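Local coordinates for major extracellular endoglucanase (Xanthomonas campestris pv. campestris, PDB 4TUF), which hydrolyses internal beta-1,4-glucosidic linkages of cellulose, lichenin and cereal beta-glucans through its family 5 glycoside hydrolase domain, the part of the longer protein present here, at residues I96-N100 against Y143-V149; N201-S205 against Q217-C221; G281-E285 against R333-L339; F211-L216 against L233-G239. All coordinates share one frame; numbering follows the deposited sequence.

How the contacts relate
The four contacts sample different levels of one (beta/alpha)8 barrel. Contact 4 lies nearest the catalytic centre: the Tyr-238 hydroxyl is hydrogen-bonded to Glu-278 and Glu-157, the probable nucleophile and proton donor. Contact 2 shares its loop, the segments of the two alternating along the chain; their centres are 14 Å apart, and Leu-219 CD2 meets Leu-233 CD1 at 3.7 Å. Segment 281-285 of contact 3 follows the nucleophile's strand; the centre of contact 3 is about 20 Å from that of contact 4. Contact 1 stands apart on the outer layer, its centre 36 Å from that of contact 2, across the chain's centre.

Contact 1 (I96-N100 against Y143-V149); sequences IAEFN and YKNVPYV
Asn-100 and Ile-96, one helical turn apart on helix 88-102, supply most of the surface that this helix presents to the turns of 143-149, and they divide the work into a polar and an apolar half. Asn-100 extends its amide outward with CG anti to the backbone N (chi1 -177°), which brings OD1 against the second turn. There OD1 accepts the backbone N-H of Tyr-148 at 3.0 Å, with the donor almost straight ahead of the C=O bond (166°). That N-H belongs to the third residue of the type I turn Val-146 to Val-149, whose own closing bond runs from Val-149 N to Val-146 O, so the asparagine serves a turn donor that the closing bond does not use. Around the same oxygen lie Pro-147 CD and Val-146 CG1, and it sits in the plane of the Tyr-148 ring, at its edge.

Ile-96 makes the apolar half with two branches. Its CD1 stands over one face of the Tyr-143 ring, 3.7 Å from the centroid, in a CH-pi contact, while the two side chains run roughly at right angles. Its CG2 instead meets Val-149 CG2 at 3.6 Å and Val-146 CG1 at 3.9 Å. The hydroxyl of Tyr-143 is bonded to Asp-93, a residue of helix 88-102, which fixes the far end of the ring. Strand 105-110 backs the contact: Leu-108 touches both Ile-96 and Tyr-143, and Tyr-148 shares backbone bonds with Val-106. Packing of helix 88-102 on the loop between helix 129-143 and strand 149-153 belongs to the outer layer of a (beta/alpha)8 barrel.

Contact 2 (N201-S205 against Q217-C221); sequences NPVCS and QPLAC
Cys-204 and Cys-221 are joined by a disulfide, SG to SG 2.0 Å, whose chi3 of 91° gives it a right-handed twist. The bridge is approached differently from its two ends: SG of Cys-204 lies anti to the backbone N (chi1 -171°), whereas SG of Cys-221 lies anti to the carbonyl carbon. Beside it the carbonyl O of Cys-204 faces the Gln-217 to Pro-218 peptide and takes a CA-H...O contact from Pro-218 CA at 3.4 Å. Pro-218 CG also meets the amide of Asn-201, 3.5 Å from ND2.

What sets these groups is the next shell. Asn-201 ND2 donates in the carbonyl plane to a lone pair of Val-203 O, and also to Trp-164 O; the two bonds fix the rotation of the amide whose nitrogen touches Pro-218 CG. Ser-205 OG and Gln-217 NE2 come within 3.2 Å without the alignment of a hydrogen bond; each finds better partners, the hydroxyl in Asn-207 and Asn-215, the amide nitrogen in Asn-215 OD1. Leu-219, turned away, touches a bound dihydrogenphosphate. The result is a disulfide-closed loop between barrel strands 192-195 and 231-238, where this (beta/alpha)8 barrel has no regular helix.

Contact 3 (G281-E285 against R333-L339); sequences GKYGE and RQDKMTL
Arg-333 reaches across to the turn 282-285 and donates from NH1 to the carbonyl O of Lys-282, 2.6 Å away, in the plane of the guanidinium though with a bent N-H...O angle of 132°. Its NH2 forms a salt bridge with Asp-335 OD2 at 2.7 Å. Glu-285, poorly ordered, places CG over one face of the guanidinium; its OE2 pairs with Arg-326, and OE1 is near Arg-333 as an opposite charge without a salt bridge.

The contact joins the beta-alpha loop that follows strand 276-280, which carries the probable nucleophile Glu-278, to the N-terminal part of helix 334-344, the last helix of the (beta/alpha)8 barrel. Arg-333 is the N-cap residue, and Asp-335 OD1 receives a weak bond from Lys-336 N, a carboxylate position that the helix start would probably favour.

Tyr-283 bridges the two parts. Asp-335 CB touches its edge at CE2 (3.8 Å), with ring and carboxylate planes nearly perpendicular, while Leu-339 CD2 comes to CE1 at 3.9 Å. Its hydroxyl is bonded to Asp-295 and its backbone N to Asp-290. The extended Lys-336 runs alongside, bringing CE to within 3.2 Å of Gly-281 O, and NZ is satisfied by Gly-323 O.

Contact 4 (F211-L216 against L233-G239); sequences FWGGNL and LAPHVYG
Barrel strand 231-238 carries His-236 and Tyr-238 into the catalytic cleft, and the loop 211-216 covers it, with Phe-211 lying on Tyr-238 and the Gly-213 carbonyl accepting from His-236. The latter bond, His-236 N to Gly-213 O at 3.0 Å, is fairly straight at hydrogen (158°), yet its donor sits well above the carbonyl plane. Pro-235 CA adds a CA-H...O contact to the same oxygen. A type II turn, Phe-211 to Gly-214, presents this carbonyl, with Gly-213 at its third position where a positive phi is usual. One water then donates to both Gly-214 O (2.8 Å) and His-236 O (2.9 Å), bridging the two backbones next to the direct bond.

Phe-211 offers one ring face to Tyr-238, with the backbone N and CB of the tyrosine above it. The edge of the Tyr-238 ring, through CD2, points toward this face in an offset edge-to-face pair, centroids 5.8 Å apart and planes at 70°. CG of Tyr-238 is anti to the carbonyl carbon (chi1 -49°), a torsion that sends the ring into the cleft, where the hydroxyl is bonded to Glu-278 and Glu-157; His-236 ND1 also bonds Glu-157. At the other end Leu-216 CD1 packs crosswise on Pro-235 CG at 3.9 Å, and Gly-214 with Asn-215 forms a classic beta bulge facing Ile-198. A loop that packs against strand residues which hold two glutamates, the probable proton donor and nucleophile, with Trp-212 itself touching Glu-157, is consistent with the active site of a retaining family 5 hydrolase.

Contact 1 (I96-N100 against Y143-V149)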
loop_
_atom_site.group_PDB
_atom_site.type_symbol
_atom_site.label_atom_id
_atom_site.label_comp_id
_atom_site.label_asym_id
_atom_site.label_seq_id
_atom_site.Cartn_x
_atom_site.Cartn_y
_atom_site.Cartn_z
ATOM N N ILE A 96 -13.826 -7.742 -3.667
ATOM C CA ILE A 96 -12.694 -8.646 -3.837
ATOM C C ILE A 96 -13.031 -9.740 -4.851
ATOM O O ILE A 96 -12.182 -10.147 -5.649
ATOM C CB ILE A 96 -12.276 -9.259 -2.486
ATOM C CG1 ILE A 96 -11.531 -8.209 -1.660
ATOM C CG2 ILE A 96 -11.383 -10.471 -2.678
ATOM C CD1 ILE A 96 -11.500 -8.502 -0.183
ATOM N N ALA A 97 -14.283 -10.187 -4.838
ATOM C CA ALA A 97 -14.746 -11.192 -5.788
ATOM C C ALA A 97 -14.741 -10.648 -7.217
ATOM O O ALA A 97 -14.522 -11.396 -8.174
ATOM C CB ALA A 97 -16.143 -11.684 -5.405
ATOM N N GLU A 98 -14.985 -9.346 -7.356
ATOM C CA GLU A 98 -15.025 -8.711 -8.671
ATOM C C GLU A 98 -13.626 -8.550 -9.251
ATOM O O GLU A 98 -13.396 -8.861 -10.421
ATOM C CB GLU A 98 -15.718 -7.349 -8.600
ATOM C CG GLU A 98 -15.652 -6.550 -9.898
ATOM C CD GLU A 98 -16.429 -7.195 -11.033
ATOM O OE1 GLU A 98 -17.242 -8.109 -10.766
ATOM O OE2 GLU A 98 -16.228 -6.781 -12.197
ATOM N N PHE A 99 -12.699 -8.053 -8.433
ATOM C CA PHE A 99 -11.288 -8.007 -8.808
ATOM C C PHE A 99 -10.804 -9.386 -9.235
ATOM O O PHE A 99 -10.082 -9.529 -10.221
ATOM C CB PHE A 99 -10.431 -7.503 -7.646
ATOM C CG PHE A 99 -10.546 -6.027 -7.398
ATOM C CD1 PHE A 99 -10.426 -5.122 -8.442
ATOM C CD2 PHE A 99 -10.778 -5.542 -6.119
ATOM C CE1 PHE A 99 -10.532 -3.762 -8.211
ATOM C CE2 PHE A 99 -10.886 -4.181 -5.883
ATOM C CZ PHE A 99 -10.763 -3.290 -6.930
ATOM N N ASN A 100 -11.217 -10.399 -8.482
ATOM C CA ASN A 100 -10.801 -11.770 -8.735
ATOM C C ASN A 100 -11.312 -12.287 -10.070
ATOM O O ASN A 100 -10.580 -12.945 -10.806
ATOM C CB ASN A 100 -11.278 -12.680 -7.602
ATOM C CG ASN A 100 -10.823 -14.111 -7.773
ATOM O OD1 ASN A 100 -9.665 -14.442 -7.506
ATOM N ND2 ASN A 100 -11.736 -14.974 -8.209
ATOM N N TYR A 143 -10.362 -14.874 2.902
ATOM C CA TYR A 143 -10.069 -14.732 1.476
ATOM C C TYR A 143 -8.957 -15.647 0.964
ATOM O O TYR A 143 -8.492 -15.480 -0.161
ATOM C CB TYR A 143 -9.719 -13.270 1.173
ATOM C CG TYR A 143 -10.813 -12.320 1.617
ATOM C CD1 TYR A 143 -12.066 -12.349 1.017
ATOM C CD2 TYR A 143 -10.603 -11.410 2.649
ATOM C CE1 TYR A 143 -13.072 -11.497 1.425
ATOM C CE2 TYR A 143 -11.608 -10.554 3.061
ATOM C CZ TYR A 143 -12.838 -10.602 2.446
ATOM O OH TYR A 143 -13.849 -9.754 2.847
ATOM N N LYS A 144 -8.549 -16.627 1.768
ATOM C CA LYS A 144 -7.412 -17.476 1.408
ATOM C C LYS A 144 -7.659 -18.333 0.167
ATOM O O LYS A 144 -6.714 -18.863 -0.417
ATOM C CB LYS A 144 -7.029 -18.384 2.578
ATOM C CG LYS A 144 -7.956 -19.564 2.801
ATOM C CD LYS A 144 -7.533 -20.357 4.035
ATOM C CE LYS A 144 -8.613 -21.337 4.459
ATOM N NZ LYS A 144 -9.960 -20.691 4.518
ATOM N N ASN A 145 -8.921 -18.467 -0.231
ATOM C CA ASN A 145 -9.272 -19.286 -1.386
ATOM C C ASN A 145 -9.580 -18.445 -2.615
ATOM O O ASN A 145 -9.900 -18.986 -3.672
ATOM C CB ASN A 145 -10.469 -20.185 -1.064
ATOM C CG ASN A 145 -10.119 -21.298 -0.088
ATOM O OD1 ASN A 145 -9.070 -21.936 -0.204
ATOM N ND2 ASN A 145 -10.998 -21.532 0.885
ATOM N N VAL A 146 -9.498 -17.126 -2.465
ATOM C CA VAL A 146 -9.664 -16.207 -3.586
ATOM C C VAL A 146 -8.325 -16.042 -4.310
ATOM O O VAL A 146 -7.456 -15.305 -3.844
ATOM C CB VAL A 146 -10.187 -14.829 -3.120
ATOM C CG1 VAL A 146 -10.410 -13.919 -4.308
ATOM C CG2 VAL A 146 -11.470 -14.985 -2.326
ATOM N N PRO A 147 -8.159 -16.726 -5.455
ATOM C CA PRO A 147 -6.861 -16.914 -6.118
ATOM C C PRO A 147 -6.081 -15.633 -6.365
ATOM O O PRO A 147 -4.860 -15.652 -6.218
ATOM C CB PRO A 147 -7.239 -17.563 -7.454
ATOM C CG PRO A 147 -8.527 -18.226 -7.196
ATOM C CD PRO A 147 -9.254 -17.332 -6.230
ATOM N N TYR A 148 -6.761 -14.546 -6.725
ATOM C CA TYR A 148 -6.061 -13.319 -7.094
ATOM C C TYR A 148 -5.783 -12.390 -5.914
ATOM O O TYR A 148 -5.242 -11.297 -6.095
ATOM C CB TYR A 148 -6.839 -12.570 -8.178
ATOM C CG TYR A 148 -6.538 -13.101 -9.559
ATOM C CD1 TYR A 148 -5.400 -12.694 -10.243
ATOM C CD2 TYR A 148 -7.372 -14.031 -10.167
ATOM C CE1 TYR A 148 -5.105 -13.190 -11.496
ATOM C CE2 TYR A 148 -7.087 -14.530 -11.426
ATOM C CZ TYR A 148 -5.950 -14.107 -12.082
ATOM O OH TYR A 148 -5.659 -14.597 -13.329
ATOM N N VAL A 149 -6.143 -12.817 -4.708
ATOM C CA VAL A 149 -5.736 -12.073 -3.526
ATOM C C VAL A 149 -4.289 -12.426 -3.203
ATOM O O VAL A 149 -3.952 -13.578 -2.918
ATOM C CB VAL A 149 -6.633 -12.349 -2.325
ATOM C CG1 VAL A 149 -6.084 -11.654 -1.088
ATOM C CG2 VAL A 149 -8.026 -11.867 -2.617
#

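Contact 2 (N201-S205 against Q217-C221)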
loop_
_atom_site.group_PDB
_atom_site.type_symbol
_atom_site.label_atom_id
_atom_site.label_comp_id
_atom_site.label_asym_id
_atom_site.label_seq_id
_atom_site.Cartn_x
_atom_site.Cartn_y
_atom_site.Cartn_z
ATOM N N ASN A 201 15.115 5.965 13.657
ATOM C CA ASN A 201 15.438 4.843 14.530
ATOM C C ASN A 201 16.696 5.106 15.366
ATOM O O ASN A 201 17.668 5.682 14.881
ATOM C CB ASN A 201 15.608 3.574 13.699
ATOM C CG ASN A 201 15.456 2.318 14.521
ATOM O OD1 ASN A 201 14.416 2.100 15.139
ATOM N ND2 ASN A 201 16.485 1.473 14.522
ATOM N N PRO A 202 16.678 4.695 16.639
ATOM C CA PRO A 202 17.851 4.928 17.496
ATOM C C PRO A 202 19.098 4.114 17.123
ATOM O O PRO A 202 20.175 4.451 17.614
ATOM C CB PRO A 202 17.352 4.539 18.894
ATOM C CG PRO A 202 16.118 3.751 18.678
ATOM C CD PRO A 202 15.510 4.215 17.397
ATOM N N VAL A 203 18.969 3.079 16.294
ATOM C CA VAL A 203 20.145 2.345 15.810
ATOM C C VAL A 203 20.064 2.038 14.321
ATOM O O VAL A 203 18.977 1.923 13.763
ATOM C CB VAL A 203 20.362 0.989 16.545
ATOM C CG1 VAL A 203 20.685 1.197 18.016
ATOM C CG2 VAL A 203 19.165 0.068 16.360
ATOM N N CYS A 204 21.233 1.898 13.699
ATOM C CA CYS A 204 21.359 1.444 12.315
ATOM C C CYS A 204 20.470 2.233 11.365
ATOM O O CYS A 204 19.695 1.663 10.595
ATOM C CB CYS A 204 21.039 -0.049 12.226
ATOM S SG CYS A 204 21.379 -0.832 10.631
ATOM N N SER A 205 20.580 3.553 11.434
ATOM C CA SER A 205 19.800 4.430 10.575
ATOM C C SER A 205 20.379 5.835 10.567
ATOM O O SER A 205 20.673 6.386 11.624
ATOM C CB SER A 205 18.341 4.473 11.034
ATOM O OG SER A 205 17.619 5.491 10.364
ATOM N N GLN A 217 16.320 1.173 6.644
ATOM C CA GLN A 217 17.727 1.069 7.040
ATOM C C GLN A 217 18.031 0.036 8.141
ATOM O O GLN A 217 19.005 -0.705 8.017
ATOM C CB GLN A 217 18.256 2.437 7.485
ATOM C CG GLN A 217 18.582 3.399 6.361
ATOM C CD GLN A 217 18.795 4.810 6.872
ATOM O OE1 GLN A 217 19.927 5.262 7.033
ATOM N NE2 GLN A 217 17.698 5.510 7.146
ATOM N N PRO A 218 17.212 -0.024 9.216
ATOM C CA PRO A 218 17.571 -0.964 10.290
ATOM C C PRO A 218 17.513 -2.448 9.897
ATOM O O PRO A 218 17.986 -3.293 10.658
ATOM C CB PRO A 218 16.532 -0.661 11.377
ATOM C CG PRO A 218 16.113 0.735 11.124
ATOM C CD PRO A 218 16.098 0.852 9.626
ATOM N N LEU A 219 16.958 -2.756 8.729
ATOM C CA LEU A 219 16.927 -4.131 8.229
ATOM C C LEU A 219 18.337 -4.669 7.968
ATOM O O LEU A 219 18.563 -5.878 7.928
ATOM C CB LEU A 219 16.085 -4.205 6.952
ATOM C CG LEU A 219 15.953 -5.549 6.241
ATOM C CD1 LEU A 219 15.371 -6.596 7.183
ATOM C CD2 LEU A 219 15.087 -5.402 5.002
ATOM N N ALA A 220 19.291 -3.765 7.794
ATOM C CA ALA A 220 20.667 -4.172 7.550
ATOM C C ALA A 220 21.311 -4.744 8.813
ATOM O O ALA A 220 22.224 -5.563 8.736
ATOM C CB ALA A 220 21.477 -2.997 7.024
ATOM N N CYS A 221 20.830 -4.305 9.973
ATOM C CA CYS A 221 21.366 -4.753 11.256
ATOM C C CYS A 221 20.534 -5.884 11.835
ATOM O O CYS A 221 21.044 -6.731 12.566
ATOM C CB CYS A 221 21.414 -3.599 12.260
ATOM S SG CYS A 221 22.407 -2.191 11.738
#

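Contact 3 (G281-E285 against R333-L339)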
loop_
_atom_site.group_PDB
_atom_site.type_symbol
_atom_site.label_atom_id
_atom_site.label_comp_id
_atom_site.label_asym_id
_atom_site.label_seq_id
_atom_site.Cartn_x
_atom_site.Cartn_y
_atom_site.Cartn_z
ATOM N N GLY A 281 1.532 12.055 -5.913
ATOM C CA GLY A 281 1.509 13.491 -5.704
ATOM C C GLY A 281 0.765 14.200 -6.819
ATOM O O GLY A 281 0.325 13.568 -7.778
ATOM N N LYS A 282 0.644 15.517 -6.711
ATOM C CA LYS A 282 -0.260 16.254 -7.575
ATOM C C LYS A 282 0.229 16.358 -9.018
ATOM O O LYS A 282 -0.567 16.635 -9.919
ATOM C CB LYS A 282 -0.521 17.641 -6.987
ATOM C CG LYS A 282 -1.344 17.581 -5.707
ATOM C CD LYS A 282 -1.908 18.935 -5.305
ATOM C CE LYS A 282 -2.953 18.784 -4.208
ATOM N NZ LYS A 282 -3.381 20.097 -3.658
ATOM N N TYR A 283 1.500 16.103 -9.254
ATOM C CA TYR A 283 2.027 16.091 -10.606
ATOM C C TYR A 283 1.763 17.348 -11.408
ATOM O O TYR A 283 1.336 17.316 -12.531
ATOM C CB TYR A 283 1.548 14.888 -11.364
ATOM C CG TYR A 283 2.501 14.446 -12.418
ATOM C CD1 TYR A 283 3.752 14.016 -12.100
ATOM C CD2 TYR A 283 2.146 14.462 -13.729
ATOM C CE1 TYR A 283 4.621 13.596 -13.065
ATOM C CE2 TYR A 283 3.014 14.048 -14.697
ATOM C CZ TYR A 283 4.247 13.618 -14.354
ATOM O OH TYR A 283 5.087 13.203 -15.322
ATOM N N GLY A 284 2.022 18.470 -10.785
ATOM C CA GLY A 284 2.007 19.754 -11.438
ATOM C C GLY A 284 0.730 20.509 -11.231
ATOM O O GLY A 284 0.703 21.718 -11.358
ATOM N N GLU A 285 -0.311 19.802 -10.846
ATOM C CA GLU A 285 -1.514 20.432 -10.385
ATOM C C GLU A 285 -1.238 21.048 -9.045
ATOM O O GLU A 285 -1.957 21.922 -8.605
ATOM C CB GLU A 285 -2.663 19.449 -10.311
ATOM C CG GLU A 285 -3.316 19.223 -11.652
ATOM C CD GLU A 285 -4.812 19.237 -11.552
ATOM O OE1 GLU A 285 -5.312 18.891 -10.471
ATOM O OE2 GLU A 285 -5.481 19.595 -12.539
ATOM N N ARG A 333 -6.562 11.578 -15.335
ATOM C CA ARG A 333 -5.324 12.341 -15.441
ATOM C C ARG A 333 -4.323 11.633 -16.349
ATOM O O ARG A 333 -3.568 10.774 -15.900
ATOM C CB ARG A 333 -4.714 12.560 -14.053
ATOM C CG ARG A 333 -5.527 13.461 -13.133
ATOM C CD ARG A 333 -4.613 14.442 -12.411
ATOM N NE ARG A 333 -3.716 15.117 -13.352
ATOM C CZ ARG A 333 -2.665 15.850 -12.997
ATOM N NH1 ARG A 333 -2.366 16.012 -11.715
ATOM N NH2 ARG A 333 -1.909 16.420 -13.925
ATOM N N GLN A 334 -4.309 12.010 -17.621
ATOM C CA GLN A 334 -3.534 11.301 -18.634
ATOM C C GLN A 334 -2.018 11.360 -18.423
ATOM O O GLN A 334 -1.303 10.420 -18.775
ATOM C CB GLN A 334 -3.878 11.853 -20.016
ATOM C CG GLN A 334 -5.360 11.809 -20.342
ATOM C CD GLN A 334 -5.862 10.401 -20.577
ATOM O OE1 GLN A 334 -5.121 9.534 -21.037
ATOM N NE2 GLN A 334 -7.128 10.163 -20.259
ATOM N N ASP A 335 -1.521 12.460 -17.865
ATOM C CA ASP A 335 -0.083 12.593 -17.656
ATOM C C ASP A 335 0.383 11.646 -16.553
ATOM O O ASP A 335 1.467 11.066 -16.633
ATOM C CB ASP A 335 0.303 14.042 -17.329
ATOM C CG ASP A 335 -0.642 14.699 -16.338
ATOM O OD1 ASP A 335 -1.455 13.989 -15.704
ATOM O OD2 ASP A 335 -0.563 15.939 -16.190
ATOM N N LYS A 336 -0.448 11.488 -15.530
ATOM C CA LYS A 336 -0.172 10.526 -14.480
ATOM C C LYS A 336 -0.139 9.110 -15.045
ATOM O O LYS A 336 0.708 8.302 -14.656
ATOM C CB LYS A 336 -1.213 10.630 -13.365
ATOM C CG LYS A 336 -0.934 11.737 -12.359
ATOM C CD LYS A 336 -1.892 11.659 -11.190
ATOM C CE LYS A 336 -1.640 12.770 -10.190
ATOM N NZ LYS A 336 -2.598 12.704 -9.051
ATOM N N MET A 337 -1.050 8.812 -15.969
ATOM C CA MET A 337 -1.075 7.491 -16.589
ATOM C C MET A 337 0.134 7.259 -17.496
ATOM O O MET A 337 0.654 6.147 -17.572
ATOM C CB MET A 337 -2.372 7.280 -17.376
ATOM C CG MET A 337 -3.580 6.985 -16.499
ATOM S SD MET A 337 -3.229 5.825 -15.148
ATOM C CE MET A 337 -2.838 4.330 -16.052
ATOM N N THR A 338 0.591 8.307 -18.173
ATOM C CA THR A 338 1.745 8.182 -19.055
ATOM C C THR A 338 3.009 7.946 -18.230
ATOM O O THR A 338 3.914 7.228 -18.654
ATOM C CB THR A 338 1.902 9.427 -19.946
ATOM O OG1 THR A 338 0.733 9.567 -20.763
ATOM C CG2 THR A 338 3.121 9.305 -20.846
ATOM N N LEU A 339 3.052 8.533 -17.040
ATOM C CA LEU A 339 4.162 8.323 -16.113
ATOM C C LEU A 339 4.213 6.881 -15.608
ATOM O O LEU A 339 5.280 6.273 -15.533
ATOM C CB LEU A 339 4.053 9.277 -14.924
ATOM C CG LEU A 339 5.130 9.152 -13.848
ATOM C CD1 LEU A 339 6.429 9.793 -14.312
ATOM C CD2 LEU A 339 4.653 9.768 -12.547
#

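Contact 4 (F211-L216 against L233-G239)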
loop_
_atom_site.group_PDB
_atom_site.type_symbol
_atom_site.label_atom_id
_atom_site.label_comp_id
_atom_site.label_asym_id
_atom_site.label_seq_id
_atom_site.Cartn_x
_atom_site.Cartn_y
_atom_site.Cartn_z
ATOM N N PHE A 211 9.730 9.761 5.510
ATOM C CA PHE A 211 8.273 9.692 5.462
ATOM C C PHE A 211 7.777 8.468 6.219
ATOM O O PHE A 211 8.516 7.498 6.380
ATOM C CB PHE A 211 7.777 9.646 4.015
ATOM C CG PHE A 211 7.991 10.927 3.251
ATOM C CD1 PHE A 211 7.082 11.966 3.345
ATOM C CD2 PHE A 211 9.095 11.084 2.430
ATOM C CE1 PHE A 211 7.273 13.142 2.639
ATOM C CE2 PHE A 211 9.290 12.262 1.722
ATOM C CZ PHE A 211 8.378 13.289 1.824
ATOM N N TRP A 212 6.529 8.518 6.679
ATOM C CA TRP A 212 5.917 7.402 7.395
ATOM C C TRP A 212 6.048 6.099 6.610
ATOM O O TRP A 212 5.723 6.052 5.426
ATOM C CB TRP A 212 4.440 7.678 7.671
ATOM C CG TRP A 212 4.174 8.786 8.632
ATOM C CD1 TRP A 212 5.097 9.571 9.259
ATOM C CD2 TRP A 212 2.890 9.234 9.083
ATOM N NE1 TRP A 212 4.462 10.492 10.067
ATOM C CE2 TRP A 212 3.108 10.302 9.979
ATOM C CE3 TRP A 212 1.578 8.840 8.814
ATOM C CZ2 TRP A 212 2.062 10.973 10.610
ATOM C CZ3 TRP A 212 0.539 9.512 9.439
ATOM C CH2 TRP A 212 0.788 10.567 10.325
ATOM N N GLY A 213 6.530 5.051 7.272
ATOM C CA GLY A 213 6.702 3.758 6.635
ATOM C C GLY A 213 7.734 3.788 5.527
ATOM O O GLY A 213 7.709 2.951 4.624
ATOM N N GLY A 214 8.655 4.746 5.597
ATOM C CA GLY A 214 9.590 4.963 4.507
ATOM C C GLY A 214 11.035 4.551 4.741
ATOM O O GLY A 214 11.830 4.556 3.798
ATOM N N ASN A 215 11.382 4.197 5.980
ATOM C CA ASN A 215 12.766 3.862 6.316
ATOM C C ASN A 215 12.978 2.370 6.528
ATOM O O ASN A 215 12.370 1.770 7.412
ATOM C CB ASN A 215 13.212 4.615 7.571
ATOM C CG ASN A 215 14.706 4.482 7.840
ATOM O OD1 ASN A 215 15.480 4.094 6.965
ATOM N ND2 ASN A 215 15.114 4.814 9.056
ATOM N N LEU A 216 13.861 1.781 5.730
ATOM C CA LEU A 216 14.162 0.361 5.854
ATOM C C LEU A 216 15.589 0.102 6.342
ATOM O O LEU A 216 16.012 -1.055 6.446
ATOM C CB LEU A 216 13.942 -0.339 4.518
ATOM C CG LEU A 216 12.497 -0.655 4.156
ATOM C CD1 LEU A 216 12.450 -1.210 2.751
ATOM C CD2 LEU A 216 11.924 -1.648 5.146
ATOM N N LEU A 233 8.963 -6.391 0.622
ATOM C CA LEU A 233 9.192 -5.104 1.270
ATOM C C LEU A 233 8.444 -4.012 0.510
ATOM O O LEU A 233 8.520 -3.932 -0.723
ATOM C CB LEU A 233 10.682 -4.783 1.337
ATOM C CG LEU A 233 11.609 -5.707 2.130
ATOM C CD1 LEU A 233 13.039 -5.240 1.953
ATOM C CD2 LEU A 233 11.242 -5.731 3.607
ATOM N N ALA A 234 7.717 -3.174 1.242
ATOM C CA ALA A 234 6.820 -2.216 0.602
ATOM C C ALA A 234 6.817 -0.844 1.272
ATOM O O ALA A 234 5.795 -0.412 1.793
ATOM C CB ALA A 234 5.402 -2.783 0.569
ATOM N N PRO A 235 7.954 -0.139 1.240
ATOM C CA PRO A 235 7.978 1.173 1.885
ATOM C C PRO A 235 7.146 2.197 1.119
ATOM O O PRO A 235 6.714 1.936 -0.006
ATOM C CB PRO A 235 9.458 1.546 1.854
ATOM C CG PRO A 235 9.972 0.865 0.642
ATOM C CD PRO A 235 9.225 -0.436 0.554
ATOM N N HIS A 236 6.927 3.350 1.734
ATOM C CA HIS A 236 6.244 4.448 1.080
ATOM C C HIS A 236 7.227 5.585 0.837
ATOM O O HIS A 236 8.217 5.728 1.556
ATOM C CB HIS A 236 5.070 4.942 1.927
ATOM C CG HIS A 236 4.010 3.912 2.161
ATOM N ND1 HIS A 236 2.797 4.216 2.743
ATOM C CD2 HIS A 236 3.977 2.585 1.892
ATOM C CE1 HIS A 236 2.065 3.118 2.826
ATOM N NE2 HIS A 236 2.758 2.114 2.316
ATOM N N VAL A 237 6.947 6.400 -0.170
ATOM C CA VAL A 237 7.712 7.616 -0.387
ATOM C C VAL A 237 6.823 8.652 -1.068
ATOM O O VAL A 237 6.023 8.311 -1.936
ATOM C CB VAL A 237 8.979 7.342 -1.228
ATOM C CG1 VAL A 237 8.633 6.565 -2.478
ATOM C CG2 VAL A 237 9.696 8.636 -1.575
ATOM N N TYR A 238 6.943 9.909 -0.654
ATOM C CA TYR A 238 6.166 10.987 -1.255
ATOM C C TYR A 238 7.053 12.178 -1.614
ATOM O O TYR A 238 8.253 12.185 -1.315
ATOM C CB TYR A 238 5.054 11.435 -0.314
ATOM C CG TYR A 238 4.235 10.300 0.240
ATOM C CD1 TYR A 238 3.115 9.833 -0.434
ATOM C CD2 TYR A 238 4.583 9.691 1.440
ATOM C CE1 TYR A 238 2.370 8.788 0.070
ATOM C CE2 TYR A 238 3.840 8.651 1.953
ATOM C CZ TYR A 238 2.733 8.206 1.262
ATOM O OH TYR A 238 1.987 7.169 1.764
ATOM N N GLY A 239 6.456 13.178 -2.259
ATOM C CA GLY A 239 7.187 14.340 -2.727
ATOM C C GLY A 239 6.775 15.638 -2.057
ATOM O O GLY A 239 6.125 15.632 -1.009
HETATM O O HOH W 1 11.053 6.428 1.912
#